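Local coordinates for protein amidohydrolase (Pseudomonas aeruginosa, PDB 2I5G) that probably acts as a metal-dependent dipeptidase of the membrane dipeptidase (M19) family, built on a TIM-barrel fold, at residues 231-236 / 300-305. The protein carries 2 engineered substitutions. Sequence-based numbering, arbitrary orientation.
Sequences AIEYVM and RGMPER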
ATOM      1  N   ALA A 231      35.209   0.383  -0.216  1.00 18.19           N
ATOM      2  CA  ALA A 231      33.905   0.803   0.269  1.00 16.78           C
ATOM      3  C   ALA A 231      33.628   0.188   1.638  1.00 16.57           C
ATOM      4  O   ALA A 231      33.034   0.828   2.501  1.00 17.72           O
ATOM      5  CB  ALA A 231      32.817   0.406  -0.731  1.00  3.29           C
ATOM      6  N   ILE A 232      34.070  -1.048   1.838  1.00 12.20           N
ATOM      7  CA  ILE A 232      33.860  -1.725   3.111  1.00 12.50           C
ATOM      8  C   ILE A 232      34.649  -1.053   4.223  1.00 13.45           C
ATOM      9  O   ILE A 232      34.236  -1.064   5.386  1.00 15.74           O
ATOM     10  CB  ILE A 232      34.247  -3.221   3.017  1.00  5.68           C
ATOM     11  CG1 ILE A 232      33.227  -3.951   2.139  1.00  4.05           C
ATOM     12  CG2 ILE A 232      34.298  -3.854   4.407  1.00  5.28           C
ATOM     13  CD1 ILE A 232      33.507  -5.393   1.955  1.00  5.84           C
ATOM     14  N   GLU A 233      35.781  -0.459   3.870  1.00 18.13           N
ATOM     15  CA  GLU A 233      36.604   0.221   4.857  1.00 17.71           C
ATOM     16  C   GLU A 233      36.040   1.616   5.136  1.00 18.19           C
ATOM     17  O   GLU A 233      36.110   2.104   6.265  1.00 18.03           O
ATOM     18  CB  GLU A 233      38.048   0.286   4.358  1.00 17.10           C
ATOM     19  CG  GLU A 233      38.618  -1.105   4.082  1.00 22.61           C
ATOM     20  CD  GLU A 233      39.943  -1.095   3.323  1.00 25.09           C
ATOM     21  OE1 GLU A 233      40.068  -0.348   2.328  1.00 24.32           O
ATOM     22  OE2 GLU A 233      40.855  -1.857   3.714  1.00 27.89           O
ATOM     23  N   TYR A 234      35.465   2.240   4.110  1.00 11.26           N
ATOM     24  CA  TYR A 234      34.872   3.565   4.250  1.00 10.24           C
ATOM     25  C   TYR A 234      33.730   3.463   5.249  1.00 11.29           C
ATOM     26  O   TYR A 234      33.605   4.289   6.149  1.00 12.35           O
ATOM     27  CB  TYR A 234      34.321   4.051   2.902  1.00  9.07           C
ATOM     28  CG  TYR A 234      33.648   5.411   2.927  1.00  8.47           C
ATOM     29  CD1 TYR A 234      34.375   6.581   2.728  1.00  9.15           C
ATOM     30  CD2 TYR A 234      32.278   5.527   3.149  1.00 10.15           C
ATOM     31  CE1 TYR A 234      33.752   7.841   2.748  1.00  6.34           C
ATOM     32  CE2 TYR A 234      31.646   6.776   3.171  1.00  8.50           C
ATOM     33  CZ  TYR A 234      32.388   7.930   2.968  1.00  8.83           C
ATOM     34  OH  TYR A 234      31.753   9.162   2.975  1.00  7.15           O
ATOM     35  N   VAL A 235      32.902   2.433   5.088  1.00 12.81           N
ATOM     36  CA  VAL A 235      31.753   2.225   5.964  1.00 13.52           C
ATOM     37  C   VAL A 235      32.181   1.873   7.374  1.00 14.26           C
ATOM     38  O   VAL A 235      31.609   2.368   8.342  1.00 14.66           O
ATOM     39  CB  VAL A 235      30.814   1.095   5.427  1.00  9.65           C
ATOM     40  CG1 VAL A 235      29.741   0.761   6.461  1.00  6.38           C
ATOM     41  CG2 VAL A 235      30.153   1.536   4.132  1.00  9.00           C
HETATM   42  N   MSE A 236      33.182   1.013   7.494  1.00 16.89           N
HETATM   43  CA  MSE A 236      33.655   0.620   8.811  1.00 19.56           C
HETATM   44  C   MSE A 236      34.259   1.814   9.538  1.00 18.37           C
HETATM   45  O   MSE A 236      34.363   1.818  10.764  1.00 17.39           O
HETATM   46  CB  MSE A 236      34.691  -0.496   8.700  1.00 33.75           C
HETATM   47  CG  MSE A 236      35.141  -1.019  10.049  1.00 40.53           C
HETATM   48 SE   MSE A 236      36.282  -2.563   9.928  1.00 52.69          SE
HETATM   49  CE  MSE A 236      37.960  -1.639   9.644  1.00 47.65           C
ATOM     50  N   ARG A 300      45.188  -6.244   2.995  1.00 21.41           N
ATOM     51  CA  ARG A 300      44.951  -4.819   2.912  1.00 20.66           C
ATOM     52  C   ARG A 300      45.207  -4.079   4.223  1.00 20.48           C
ATOM     53  O   ARG A 300      44.992  -2.873   4.309  1.00 20.26           O
ATOM     54  CB  ARG A 300      43.520  -4.583   2.438  1.00 27.83           C
ATOM     55  CG  ARG A 300      43.409  -3.492   1.412  1.00 28.07           C
ATOM     56  CD  ARG A 300      42.318  -3.800   0.415  1.00 28.29           C
ATOM     57  NE  ARG A 300      42.290  -2.803  -0.648  1.00 28.04           N
ATOM     58  CZ  ARG A 300      41.953  -1.533  -0.463  1.00 25.69           C
ATOM     59  NH1 ARG A 300      41.610  -1.113   0.744  1.00 25.80           N
ATOM     60  NH2 ARG A 300      41.979  -0.685  -1.479  1.00 21.74           N
ATOM     61  N   GLY A 301      45.669  -4.803   5.240  1.00 15.03           N
ATOM     62  CA  GLY A 301      45.958  -4.180   6.522  1.00 17.21           C
ATOM     63  C   GLY A 301      45.042  -4.570   7.674  1.00 19.00           C
ATOM     64  O   GLY A 301      45.429  -4.505   8.845  1.00 18.42           O
HETATM   65  N   MSE A 302      43.822  -4.975   7.349  1.00 31.60           N
HETATM   66  CA  MSE A 302      42.858  -5.369   8.366  1.00 31.82           C
HETATM   67  C   MSE A 302      43.350  -6.626   9.082  1.00 29.36           C
HETATM   68  O   MSE A 302      43.669  -7.626   8.446  1.00 29.88           O
HETATM   69  CB  MSE A 302      41.500  -5.627   7.702  1.00 37.55           C
HETATM   70  CG  MSE A 302      40.315  -5.698   8.654  1.00 43.45           C
HETATM   71 SE   MSE A 302      38.609  -5.894   7.720  1.00 54.59          SE
HETATM   72  CE  MSE A 302      38.475  -4.105   6.988  1.00 47.39           C
ATOM     73  N   PRO A 303      43.448  -6.580  10.418  1.00 29.12           N
ATOM     74  CA  PRO A 303      43.905  -7.741  11.196  1.00 29.01           C
ATOM     75  C   PRO A 303      42.917  -8.912  11.157  1.00 29.68           C
ATOM     76  O   PRO A 303      41.740  -8.728  10.858  1.00 30.43           O
ATOM     77  CB  PRO A 303      44.087  -7.170  12.602  1.00  9.79           C
ATOM     78  CG  PRO A 303      43.100  -6.036  12.639  1.00  9.59           C
ATOM     79  CD  PRO A 303      43.281  -5.400  11.281  1.00  9.52           C
ATOM     80  N   GLU A 304      43.405 -10.110  11.471  1.00 22.71           N
ATOM     81  CA  GLU A 304      42.580 -11.320  11.442  1.00 23.33           C
ATOM     82  C   GLU A 304      41.249 -11.188  12.174  1.00 24.08           C
ATOM     83  O   GLU A 304      40.194 -11.485  11.615  1.00 23.82           O
ATOM     84  CB  GLU A 304      43.347 -12.517  12.028  1.00 26.58           C
ATOM     85  CG  GLU A 304      42.778 -13.868  11.594  1.00 31.07           C
ATOM     86  CD  GLU A 304      43.310 -15.053  12.398  1.00 33.56           C
ATOM     87  OE1 GLU A 304      42.780 -15.319  13.497  1.00 33.95           O
ATOM     88  OE2 GLU A 304      44.260 -15.721  11.932  1.00 34.84           O
ATOM     89  N   ARG A 305      41.309 -10.740  13.425  1.00 23.05           N
ATOM     90  CA  ARG A 305      40.127 -10.600  14.272  1.00 21.54           C
ATOM     91  C   ARG A 305      39.014  -9.774  13.641  1.00 19.43           C
ATOM     92  O   ARG A 305      37.846 -10.160  13.693  1.00 19.58           O
ATOM     93  CB  ARG A 305      40.528  -9.996  15.617  1.00 24.07           C
ATOM     94  CG  ARG A 305      39.550 -10.246  16.754  1.00 26.92           C
ATOM     95  CD  ARG A 305      39.105  -8.926  17.347  1.00 29.85           C
ATOM     96  NE  ARG A 305      40.152  -7.921  17.210  1.00 31.56           N
ATOM     97  CZ  ARG A 305      39.938  -6.613  17.264  1.00 32.72           C
ATOM     98  NH1 ARG A 305      38.711  -6.155  17.459  1.00 32.21           N
ATOM     99  NH2 ARG A 305      40.944  -5.761  17.095  1.00 33.91           N
TER
HETATM  100  O   HOH W   1      43.042  -2.277   5.958  1.00 34.94           O
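Glu233 and Met236, one turn apart on helix 225-239, meet Met302 and Arg300 of the short link between helices 291-299 and 304-323. The selenomethionines Met236 and Met302 meet end on, CE to CE at 3.7 Å. Both start with CG anti to the backbone N (chi1 -176° in Met236, -165° in Met302) and bend only at chi3. The CE of Met302 also lies 4.2 Å from CG of Glu233. Beyond CG the glutamate runs extended, which carries its carboxylate past this apolar patch until OE1 comes to the guanidinium edge at NH1 of Arg300, a probable salt bridge of doubtful exact geometry, since the modelled atoms are too close. A water bridges the same segments, donating to OE2 of Glu233 (3.2 Å) and to the carbonyl O of Arg300 (2.6 Å). Further out, Val307 and Val310 pack on Met302. Gly301, with its positive phi, ends helix 291-299 in a Schellman motif, and Pro303 sits at the N-cap position of helix 304-323. The contact thus joins helix 225-239 to the link that leads into the C-terminal helix 304-323; a salt bridge from NE of Arg300 to Asp226, on the same helix as Glu233, probably helps orient the guanidinium towards Glu233 beside an apolar seam.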